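Local coordinates for twitching motility protein PilT (Aquifex aeolicus, PDB 2EYU), which probably uses ATP as a P-loop motor to power the retraction of type IV pili that underlies twitching motility, at residues M25-T31 with L162-Q168; I49-Y55 with F68-I74; H56-D62 with I74-V80. The protein carries 1 engineered substitution. All coordinates share one frame; numbering follows the deposited sequence.

Overall arrangement
Contact 1 lies in the core, while contacts 2 and 3 lie together toward the outer edge of the domain, their centres about 21 and 18 Å from that of contact 1. Contacts 1 and 3 both pair parallel strands of one mixed sheet: 26-31 with 162-171 near its middle, and 56-61 with 74-79, its outermost strand within the chain. The first is mainly aliphatic, with a pair of hydroxyls at one end; the second mixes isoleucines with a histidine and an arginine. Contact 2 shares Ile74 with contact 3 and sits just ahead of its strands, tying the end of helix 38-52 to a lysine-rich loop largely by bonds to backbone carbonyls.

Contact 1 (M25-T31 with L162-Q168); sequences MGLILVT and LQGIISQ
Leu27 to Thr31 pair in parallel with Leu162 to Ser167, a buried strand-strand contact in the middle of the P-loop NTPase sheet. The register slips by one residue at a beta bulge just where the second strand leaves helix 151-161. There the carbonyl of Leu27 faces two amides: Gln163 N binds Leu27 O at 2.8 Å, while Gly164 N reaches it only weakly. Past the bulge the pairing is regular, with Leu29 N to Gly164 O at 3.0 Å and Ile166 N to Leu29 O at 2.8 Å, both nearly straight. Gln163 carries CG anti to its carbonyl carbon (chi1 -68°), which lays it over the neighbouring strand, 3.8 Å from Gly26 CA; a beta carbon on Gly26 would collide with it. The bend at chi2 then turns the Gln163 amide back to bond to the carbonyl of Ile161, two residues earlier at the end of the helix.

On one face Val30 and Ile166 lie side by side, Val30 CG2 being 4.0 Å from Ile166 CG1, and helix 38-52 packs over them through Thr41 and Ile42. On the other, Leu29 and Ile165 meet beta carbon to beta carbon under Thr138 of helix 135-144. Thr31 holds OG1 between its backbone N and carbonyl carbon (chi1 68°), which puts the methyl anti to the carbonyl carbon; Thr31 CG2 lies 4.0 Å from Ile165 CD1 and Thr31 OG1 3.0 Å from Ser167 OG. These two hydroxyls also make weak bonds to the carbonyls of Thr132 and Asn133. The contact thus becomes more polar toward the end where strand 26-31 runs into the probable Walker A loop, so an apolar sheet centre gives way to hydroxyls next to the probable nucleotide-binding loop.

Contact 2 (I49-Y55 with F68-I74); sequences INQTKSY and FKHKKSI
Ser73 pushes its hydroxyl into the turn that follows helix 38-52, and this is the tight half of the contact. With OG beside its own backbone N (chi1 -85°), Ser73 gives a very short bond to Lys53 O and accepts one from Tyr55 N, with Ser73 OG 2.9 Å from that nitrogen. Both partners flank Ser54, the centre of an inverse gamma turn, so a single hydroxyl clasps the two ends of the turn. Next to it the buried Asn50 wedges against the loop, its CG 3.7 Å from Lys71 CB. Asn50 O takes the amide of Lys72, N to O 2.8 Å, and more weakly that of Ser73. An alanine in place of Asn50 would probably leave a gap between the helix and the backbone from Lys69 to Ser73, and free the Lys71 side chain to shift.

The solvent side is looser and built from exposed lysines. Lys71 lies side by side with Gln51, the two chains pointing the same way. Lys72 bends at chi3 and chi4 (-94° and 109°) to carry NZ round to the last helical turn, where it bonds to Gln51 O; its positive charge would suit the carbonyl end of a helix. Phe68, by contrast, tucks inward against Ala43 and Ile46. The arrangement belongs to the P-loop NTPase fold: the helix after the probable Walker A loop ends here and turns into strand 56-61, beside the loop leading to the edge strand.

Contact 3 (H56-D62 with I74-V80); sequences HIITIED and IVNQREV
Arg78, Ile74 and His56 bury the most surface where strands 56-61 and 74-79 run parallel. Arg78 folds back at chi3 (-73°) across the neighbouring strand, so that Ile58 CG2 sits over one face of its guanidinium, 3.8 Å from CZ. Both its N-H and its carbonyl bond to strand 56-61: Arg78 N to Thr59 O at 2.8 Å, and Glu61 N to Arg78 O at 3.0 Å. Ala94 of helix 87-97 touches both Ile58 and Arg78.

This is the edge of the P-loop NTPase sheet within the chain, and the two strands are joined by a loop without helix that swings Phe68 onto Val75 and Gln77. On that face Ile57 CG2 meets Val75 CG2 at 4.1 Å, beneath Ile46 and Ile49 of helix 38-52.

At the start of the pair, Ile74 O accepts twice, from Ile57 N in a very short bond and from His56 ND1 at 3.1 Å. The carbonyl lies in the plane of the ring, the N-H nearly straight on it (168°), though it arrives from above the carbonyl plane. Ile74 CD1 covers one face of the imidazole, Asn76 stands at its edge, and His56 NE2 bonds to Glu97.

Contact 1 (M25-T31 with L162-Q168)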
loop_
_atom_site.group_PDB
_atom_site.type_symbol
_atom_site.label_atom_id
_atom_site.label_comp_id
_atom_site.label_asym_id
_atom_site.label_seq_id
_atom_site.Cartn_x
_atom_site.Cartn_y
_atom_site.Cartn_z
HETATM N N MSE A 25 13.519 2.165 -6.072
HETATM C CA MSE A 25 13.185 0.740 -6.157
HETATM C C MSE A 25 12.485 0.308 -4.871
HETATM O O MSE A 25 12.394 1.095 -3.929
HETATM C CB MSE A 25 14.385 -0.178 -6.419
HETATM C CG MSE A 25 15.373 -0.214 -5.256
HETATM SE SE MSE A 25 16.785 -1.507 -5.538
HETATM C CE MSE A 25 17.664 -0.363 -6.830
ATOM N N GLY A 26 11.978 -0.933 -4.856
ATOM C CA GLY A 26 11.367 -1.373 -3.617
ATOM C C GLY A 26 9.859 -1.486 -3.744
ATOM O O GLY A 26 9.331 -1.174 -4.817
ATOM N N LEU A 27 9.237 -1.921 -2.657
ATOM C CA LEU A 27 7.813 -2.274 -2.746
ATOM C C LEU A 27 6.876 -1.346 -1.994
ATOM O O LEU A 27 7.015 -0.987 -0.829
ATOM C CB LEU A 27 7.682 -3.724 -2.251
ATOM C CG LEU A 27 6.285 -4.328 -2.389
ATOM C CD1 LEU A 27 6.016 -4.709 -3.843
ATOM C CD2 LEU A 27 6.151 -5.525 -1.462
ATOM N N ILE A 28 5.827 -0.883 -2.685
ATOM C CA ILE A 28 4.813 -0.039 -2.044
ATOM C C ILE A 28 3.490 -0.804 -2.075
ATOM O O ILE A 28 3.122 -1.191 -3.186
ATOM C CB ILE A 28 4.588 1.289 -2.761
ATOM C CG1 ILE A 28 5.781 2.244 -2.654
ATOM C CG2 ILE A 28 3.299 1.949 -2.282
ATOM C CD1 ILE A 28 5.804 3.343 -3.692
ATOM N N LEU A 29 2.822 -1.005 -0.949
ATOM C CA LEU A 29 1.577 -1.759 -0.949
ATOM C C LEU A 29 0.400 -0.916 -0.502
ATOM O O LEU A 29 0.534 -0.159 0.463
ATOM C CB LEU A 29 1.678 -2.941 0.007
ATOM C CG LEU A 29 2.855 -3.890 -0.227
ATOM C CD1 LEU A 29 2.802 -5.058 0.740
ATOM C CD2 LEU A 29 2.853 -4.376 -1.655
ATOM N N VAL A 30 -0.734 -1.042 -1.204
ATOM C CA VAL A 30 -1.897 -0.250 -0.747
ATOM C C VAL A 30 -3.027 -1.243 -0.532
ATOM O O VAL A 30 -3.352 -2.004 -1.459
ATOM C CB VAL A 30 -2.254 0.850 -1.748
ATOM C CG1 VAL A 30 -3.549 1.544 -1.387
ATOM C CG2 VAL A 30 -1.141 1.896 -1.782
ATOM N N THR A 31 -3.596 -1.304 0.667
ATOM C CA THR A 31 -4.503 -2.421 0.936
ATOM C C THR A 31 -5.821 -1.984 1.564
ATOM O O THR A 31 -6.016 -0.840 1.930
ATOM C CB THR A 31 -3.860 -3.451 1.888
ATOM O OG1 THR A 31 -3.726 -2.842 3.170
ATOM C CG2 THR A 31 -2.456 -3.837 1.416
ATOM N N LEU A 162 10.834 -3.275 1.460
ATOM C CA LEU A 162 9.555 -2.633 1.772
ATOM C C LEU A 162 9.708 -1.131 1.920
ATOM O O LEU A 162 10.518 -0.639 2.710
ATOM C CB LEU A 162 8.936 -3.240 3.044
ATOM C CG LEU A 162 7.515 -2.780 3.388
ATOM C CD1 LEU A 162 6.533 -3.015 2.243
ATOM C CD2 LEU A 162 7.030 -3.480 4.647
ATOM N N GLN A 163 8.935 -0.363 1.161
ATOM C CA GLN A 163 9.028 1.094 1.165
ATOM C C GLN A 163 7.882 1.720 1.939
ATOM O O GLN A 163 7.968 2.745 2.609
ATOM C CB GLN A 163 8.995 1.598 -0.286
ATOM C CG GLN A 163 10.280 1.174 -1.015
ATOM C CD GLN A 163 11.461 1.283 -0.060
ATOM O OE1 GLN A 163 11.891 2.389 0.256
ATOM N NE2 GLN A 163 11.957 0.140 0.401
ATOM N N GLY A 164 6.725 1.052 1.845
ATOM C CA GLY A 164 5.602 1.689 2.578
ATOM C C GLY A 164 4.385 0.793 2.440
ATOM O O GLY A 164 4.192 0.127 1.418
ATOM N N ILE A 165 3.519 0.785 3.448
ATOM C CA ILE A 165 2.245 0.118 3.143
ATOM C C ILE A 165 1.131 1.003 3.725
ATOM O O ILE A 165 1.291 1.438 4.856
ATOM C CB ILE A 165 2.115 -1.327 3.628
ATOM C CG1 ILE A 165 1.070 -1.488 4.732
ATOM C CG2 ILE A 165 3.450 -1.941 4.027
ATOM C CD1 ILE A 165 -0.242 -2.037 4.233
ATOM N N ILE A 166 0.114 1.234 2.898
ATOM C CA ILE A 166 -1.057 2.013 3.252
ATOM C C ILE A 166 -2.276 1.098 3.358
ATOM O O ILE A 166 -2.553 0.448 2.343
ATOM C CB ILE A 166 -1.380 3.043 2.149
ATOM C CG1 ILE A 166 -0.166 3.798 1.595
ATOM C CG2 ILE A 166 -2.452 4.015 2.635
ATOM C CD1 ILE A 166 -0.576 4.987 0.755
ATOM N N SER A 167 -2.935 1.065 4.501
ATOM C CA SER A 167 -4.170 0.316 4.712
ATOM C C SER A 167 -5.341 1.298 4.658
ATOM O O SER A 167 -5.389 2.181 5.501
ATOM C CB SER A 167 -4.143 -0.381 6.061
ATOM O OG SER A 167 -3.920 -1.770 5.957
ATOM N N GLN A 168 -6.280 1.224 3.717
ATOM C CA GLN A 168 -7.292 2.275 3.621
ATOM C C GLN A 168 -8.703 1.769 3.899
ATOM O O GLN A 168 -9.004 0.619 3.638
ATOM C CB GLN A 168 -7.333 2.903 2.226
ATOM C CG GLN A 168 -6.256 3.919 1.877
ATOM C CD GLN A 168 -6.101 4.019 0.356
ATOM O OE1 GLN A 168 -7.133 4.128 -0.314
ATOM N NE2 GLN A 168 -4.886 3.921 -0.137
#

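Contact 2 (I49-Y55 with F68-I74)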
loop_
_atom_site.group_PDB
_atom_site.type_symbol
_atom_site.label_atom_id
_atom_site.label_comp_id
_atom_site.label_asym_id
_atom_site.label_seq_id
_atom_site.Cartn_x
_atom_site.Cartn_y
_atom_site.Cartn_z
ATOM N N ILE A 49 3.455 10.468 -10.631
ATOM C CA ILE A 49 4.685 10.092 -11.318
ATOM C C ILE A 49 4.572 10.553 -12.762
ATOM O O ILE A 49 5.430 11.320 -13.194
ATOM C CB ILE A 49 4.935 8.577 -11.221
ATOM C CG1 ILE A 49 4.852 8.010 -9.803
ATOM C CG2 ILE A 49 6.270 8.244 -11.842
ATOM C CD1 ILE A 49 4.787 6.498 -9.725
ATOM N N ASN A 50 3.524 10.102 -13.451
ATOM C CA ASN A 50 3.215 10.488 -14.819
ATOM C C ASN A 50 3.488 11.960 -15.101
ATOM O O ASN A 50 4.034 12.316 -16.146
ATOM C CB ASN A 50 1.730 10.223 -15.109
ATOM C CG ASN A 50 1.318 10.100 -16.549
ATOM O OD1 ASN A 50 0.118 10.087 -16.859
ATOM N ND2 ASN A 50 2.242 9.975 -17.489
ATOM N N GLN A 51 3.076 12.813 -14.160
ATOM C CA GLN A 51 3.098 14.250 -14.393
ATOM C C GLN A 51 4.457 14.856 -14.064
ATOM O O GLN A 51 4.804 15.928 -14.523
ATOM C CB GLN A 51 2.066 14.971 -13.521
ATOM C CG GLN A 51 0.686 14.359 -13.501
ATOM C CD GLN A 51 -0.053 14.566 -12.199
ATOM O OE1 GLN A 51 -0.509 13.593 -11.594
ATOM N NE2 GLN A 51 -0.160 15.822 -11.777
ATOM N N THR A 52 5.208 14.144 -13.231
ATOM C CA THR A 52 6.420 14.727 -12.656
ATOM C C THR A 52 7.687 14.165 -13.255
ATOM O O THR A 52 8.681 14.882 -13.442
ATOM C CB THR A 52 6.384 14.487 -11.132
ATOM O OG1 THR A 52 5.281 15.254 -10.614
ATOM C CG2 THR A 52 7.654 14.971 -10.471
ATOM N N LYS A 53 7.683 12.876 -13.599
ATOM C CA LYS A 53 8.917 12.277 -14.105
ATOM C C LYS A 53 8.777 11.645 -15.471
ATOM O O LYS A 53 7.717 11.104 -15.823
ATOM C CB LYS A 53 9.328 11.214 -13.086
ATOM C CG LYS A 53 9.973 11.829 -11.833
ATOM C CD LYS A 53 11.307 11.161 -11.555
ATOM C CE LYS A 53 12.447 11.923 -12.218
ATOM N NZ LYS A 53 13.374 12.506 -11.206
ATOM N N SER A 54 9.847 11.684 -16.283
ATOM C CA SER A 54 9.742 10.948 -17.544
ATOM C C SER A 54 10.227 9.510 -17.366
ATOM O O SER A 54 11.332 9.171 -17.765
ATOM C CB SER A 54 10.504 11.597 -18.693
ATOM O OG SER A 54 11.461 12.546 -18.294
ATOM N N TYR A 55 9.398 8.644 -16.804
ATOM C CA TYR A 55 9.690 7.231 -16.647
ATOM C C TYR A 55 8.962 6.374 -17.684
ATOM O O TYR A 55 8.064 6.876 -18.357
ATOM C CB TYR A 55 9.204 6.709 -15.300
ATOM C CG TYR A 55 9.933 7.128 -14.059
ATOM C CD1 TYR A 55 11.193 7.694 -14.093
ATOM C CD2 TYR A 55 9.322 6.930 -12.822
ATOM C CE1 TYR A 55 11.833 8.068 -12.923
ATOM C CE2 TYR A 55 9.962 7.299 -11.659
ATOM C CZ TYR A 55 11.213 7.867 -11.713
ATOM O OH TYR A 55 11.847 8.232 -10.546
ATOM N N PHE A 68 -4.716 6.189 -17.846
ATOM C CA PHE A 68 -3.781 7.292 -17.593
ATOM C C PHE A 68 -3.550 8.107 -18.867
ATOM O O PHE A 68 -3.345 7.477 -19.903
ATOM C CB PHE A 68 -2.464 6.736 -17.058
ATOM C CG PHE A 68 -2.530 6.369 -15.581
ATOM C CD1 PHE A 68 -2.360 5.067 -15.162
ATOM C CD2 PHE A 68 -2.771 7.352 -14.640
ATOM C CE1 PHE A 68 -2.429 4.752 -13.816
ATOM C CE2 PHE A 68 -2.837 7.051 -13.298
ATOM C CZ PHE A 68 -2.661 5.746 -12.885
ATOM N N LYS A 69 -3.603 9.414 -18.697
ATOM C CA LYS A 69 -3.307 10.485 -19.633
ATOM C C LYS A 69 -1.859 10.372 -20.092
ATOM O O LYS A 69 -1.008 9.890 -19.330
ATOM C CB LYS A 69 -3.524 11.849 -18.976
ATOM C CG LYS A 69 -4.752 12.647 -19.350
ATOM C CD LYS A 69 -4.409 14.068 -19.786
ATOM C CE LYS A 69 -5.539 15.040 -19.484
ATOM N NZ LYS A 69 -5.766 16.018 -20.589
ATOM N N HIS A 70 -1.506 10.799 -21.306
ATOM C CA HIS A 70 -0.069 10.733 -21.594
ATOM C C HIS A 70 0.572 12.110 -21.369
ATOM O O HIS A 70 0.479 12.984 -22.223
ATOM C CB HIS A 70 0.240 10.235 -23.004
ATOM C CG HIS A 70 1.698 10.394 -23.336
ATOM N ND1 HIS A 70 2.138 10.971 -24.503
ATOM C CD2 HIS A 70 2.812 10.056 -22.644
ATOM C CE1 HIS A 70 3.459 10.978 -24.518
ATOM N NE2 HIS A 70 3.902 10.424 -23.396
ATOM N N LYS A 71 1.205 12.218 -20.220
ATOM C CA LYS A 71 1.854 13.371 -19.627
ATOM C C LYS A 71 3.364 13.305 -19.794
ATOM O O LYS A 71 3.831 13.224 -20.933
ATOM C CB LYS A 71 1.454 13.443 -18.142
ATOM C CG LYS A 71 -0.025 13.791 -17.973
ATOM C CD LYS A 71 -0.468 13.762 -16.527
ATOM C CE LYS A 71 -1.662 14.642 -16.223
ATOM N NZ LYS A 71 -1.400 16.095 -16.427
ATOM N N LYS A 72 4.146 13.337 -18.721
ATOM C CA LYS A 72 5.603 13.274 -18.838
ATOM C C LYS A 72 6.147 11.863 -19.000
ATOM O O LYS A 72 7.233 11.694 -19.564
ATOM C CB LYS A 72 6.251 13.928 -17.603
ATOM C CG LYS A 72 7.507 14.710 -17.940
ATOM C CD LYS A 72 8.127 15.459 -16.787
ATOM C CE LYS A 72 7.654 16.899 -16.714
ATOM N NZ LYS A 72 6.756 17.173 -15.567
ATOM N N SER A 73 5.435 10.839 -18.515
ATOM C CA SER A 73 5.930 9.480 -18.485
ATOM C C SER A 73 5.333 8.647 -19.618
ATOM O O SER A 73 4.395 9.141 -20.230
ATOM C CB SER A 73 5.636 8.775 -17.146
ATOM O OG SER A 73 6.617 9.036 -16.167
ATOM N N ILE A 74 5.905 7.467 -19.831
ATOM C CA ILE A 74 5.422 6.489 -20.802
ATOM C C ILE A 74 4.777 5.301 -20.096
ATOM O O ILE A 74 5.474 4.475 -19.502
ATOM C CB ILE A 74 6.558 6.035 -21.733
ATOM C CG1 ILE A 74 6.270 4.753 -22.513
ATOM C CG2 ILE A 74 7.872 5.923 -20.979
ATOM C CD1 ILE A 74 7.252 4.543 -23.651
#

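Contact 3 (H56-D62 with I74-V80)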
loop_
_atom_site.group_PDB
_atom_site.type_symbol
_atom_site.label_atom_id
_atom_site.label_comp_id
_atom_site.label_asym_id
_atom_site.label_seq_id
_atom_site.Cartn_x
_atom_site.Cartn_y
_atom_site.Cartn_z
ATOM N N HIS A 56 9.343 5.112 -17.744
ATOM C CA HIS A 56 8.594 4.039 -18.374
ATOM C C HIS A 56 7.735 3.369 -17.293
ATOM O O HIS A 56 8.323 2.902 -16.305
ATOM C CB HIS A 56 9.478 2.994 -19.015
ATOM C CG HIS A 56 8.759 2.003 -19.865
ATOM N ND1 HIS A 56 7.404 2.078 -20.137
ATOM C CD2 HIS A 56 9.217 0.906 -20.513
ATOM C CE1 HIS A 56 7.063 1.065 -20.909
ATOM N NE2 HIS A 56 8.140 0.338 -21.156
ATOM N N ILE A 57 6.413 3.356 -17.479
ATOM C CA ILE A 57 5.573 2.807 -16.394
ATOM C C ILE A 57 4.756 1.644 -16.937
ATOM O O ILE A 57 4.095 1.733 -17.969
ATOM C CB ILE A 57 4.673 3.865 -15.742
ATOM C CG1 ILE A 57 5.356 5.046 -15.055
ATOM C CG2 ILE A 57 3.744 3.273 -14.672
ATOM C CD1 ILE A 57 4.385 6.091 -14.524
ATOM N N ILE A 58 4.799 0.494 -16.251
ATOM C CA ILE A 58 4.034 -0.622 -16.809
ATOM C C ILE A 58 3.003 -1.043 -15.775
ATOM O O ILE A 58 3.315 -1.195 -14.584
ATOM C CB ILE A 58 4.942 -1.790 -17.216
ATOM C CG1 ILE A 58 5.935 -1.421 -18.332
ATOM C CG2 ILE A 58 4.143 -3.027 -17.594
ATOM C CD1 ILE A 58 6.489 -2.615 -19.073
ATOM N N THR A 59 1.768 -1.223 -16.235
ATOM C CA THR A 59 0.664 -1.599 -15.344
ATOM C C THR A 59 0.059 -2.924 -15.795
ATOM O O THR A 59 0.015 -3.224 -16.984
ATOM C CB THR A 59 -0.432 -0.519 -15.326
ATOM O OG1 THR A 59 -0.464 0.125 -16.607
ATOM C CG2 THR A 59 -0.131 0.586 -14.327
ATOM N N ILE A 60 -0.383 -3.718 -14.841
ATOM C CA ILE A 60 -0.993 -5.021 -14.964
ATOM C C ILE A 60 -2.250 -5.049 -14.090
ATOM O O ILE A 60 -2.042 -5.156 -12.877
ATOM C CB ILE A 60 -0.039 -6.111 -14.460
ATOM C CG1 ILE A 60 1.354 -6.050 -15.106
ATOM C CG2 ILE A 60 -0.640 -7.498 -14.601
ATOM C CD1 ILE A 60 2.390 -6.694 -14.204
ATOM N N GLU A 61 -3.448 -4.942 -14.647
ATOM C CA GLU A 61 -4.684 -4.762 -13.891
ATOM C C GLU A 61 -5.769 -5.708 -14.387
ATOM O O GLU A 61 -5.847 -6.003 -15.581
ATOM C CB GLU A 61 -5.165 -3.308 -13.976
ATOM C CG GLU A 61 -4.116 -2.261 -13.651
ATOM C CD GLU A 61 -4.455 -0.842 -14.034
ATOM O OE1 GLU A 61 -5.438 -0.281 -13.505
ATOM O OE2 GLU A 61 -3.744 -0.224 -14.864
ATOM N N ASP A 62 -6.600 -6.228 -13.477
ATOM C CA ASP A 62 -7.510 -7.284 -13.985
ATOM C C ASP A 62 -8.494 -6.614 -14.915
ATOM O O ASP A 62 -8.452 -6.900 -16.122
ATOM C CB ASP A 62 -8.108 -8.090 -12.841
ATOM C CG ASP A 62 -7.963 -9.583 -13.030
ATOM O OD1 ASP A 62 -8.990 -10.267 -13.198
ATOM O OD2 ASP A 62 -6.819 -10.083 -13.016
ATOM N N ILE A 74 5.905 7.467 -19.831
ATOM C CA ILE A 74 5.422 6.489 -20.802
ATOM C C ILE A 74 4.777 5.301 -20.096
ATOM O O ILE A 74 5.474 4.475 -19.502
ATOM C CB ILE A 74 6.558 6.035 -21.733
ATOM C CG1 ILE A 74 6.270 4.753 -22.513
ATOM C CG2 ILE A 74 7.872 5.923 -20.979
ATOM C CD1 ILE A 74 7.252 4.543 -23.651
ATOM N N VAL A 75 3.447 5.246 -20.162
ATOM C CA VAL A 75 2.637 4.280 -19.427
ATOM C C VAL A 75 1.961 3.233 -20.290
ATOM O O VAL A 75 1.071 3.409 -21.124
ATOM C CB VAL A 75 1.576 5.032 -18.584
ATOM C CG1 VAL A 75 0.507 5.609 -19.494
ATOM C CG2 VAL A 75 0.951 4.139 -17.519
ATOM N N ASN A 76 2.405 1.996 -20.081
ATOM C CA ASN A 76 1.730 0.868 -20.710
ATOM C C ASN A 76 0.831 0.180 -19.691
ATOM O O ASN A 76 1.323 -0.267 -18.655
ATOM C CB ASN A 76 2.762 -0.101 -21.282
ATOM C CG ASN A 76 3.456 0.495 -22.490
ATOM O OD1 ASN A 76 3.387 1.707 -22.703
ATOM N ND2 ASN A 76 4.118 -0.341 -23.283
ATOM N N GLN A 77 -0.460 0.122 -19.976
ATOM C CA GLN A 77 -1.474 -0.491 -19.140
ATOM C C GLN A 77 -2.013 -1.782 -19.749
ATOM O O GLN A 77 -2.603 -1.804 -20.823
ATOM C CB GLN A 77 -2.643 0.465 -18.889
ATOM C CG GLN A 77 -2.273 1.755 -18.172
ATOM C CD GLN A 77 -3.512 2.515 -17.741
ATOM O OE1 GLN A 77 -4.181 2.065 -16.803
ATOM N NE2 GLN A 77 -3.838 3.617 -18.406
ATOM N N ARG A 78 -1.793 -2.884 -19.042
ATOM C CA ARG A 78 -2.076 -4.200 -19.587
ATOM C C ARG A 78 -3.145 -4.903 -18.764
ATOM O O ARG A 78 -2.981 -5.140 -17.566
ATOM C CB ARG A 78 -0.765 -5.000 -19.632
ATOM C CG ARG A 78 0.398 -4.193 -20.201
ATOM C CD ARG A 78 1.505 -5.061 -20.773
ATOM N NE ARG A 78 2.274 -5.728 -19.741
ATOM C CZ ARG A 78 3.538 -6.119 -19.759
ATOM N NH1 ARG A 78 4.331 -5.939 -20.807
ATOM N NH2 ARG A 78 4.032 -6.721 -18.678
ATOM N N GLU A 79 -4.257 -5.216 -19.419
ATOM C CA GLU A 79 -5.363 -5.936 -18.806
ATOM C C GLU A 79 -5.103 -7.434 -18.910
ATOM O O GLU A 79 -5.016 -7.983 -20.011
ATOM C CB GLU A 79 -6.694 -5.593 -19.474
ATOM C CG GLU A 79 -7.941 -6.003 -18.719
ATOM C CD GLU A 79 -8.396 -7.421 -18.969
ATOM O OE1 GLU A 79 -8.230 -7.918 -20.108
ATOM O OE2 GLU A 79 -8.927 -8.061 -18.029
ATOM N N VAL A 80 -4.988 -8.089 -17.763
ATOM C CA VAL A 80 -4.862 -9.550 -17.795
ATOM C C VAL A 80 -6.124 -10.132 -18.426
ATOM O O VAL A 80 -7.216 -10.098 -17.861
ATOM C CB VAL A 80 -4.629 -10.154 -16.404
ATOM C CG1 VAL A 80 -5.393 -11.462 -16.232
ATOM C CG2 VAL A 80 -3.138 -10.375 -16.179
#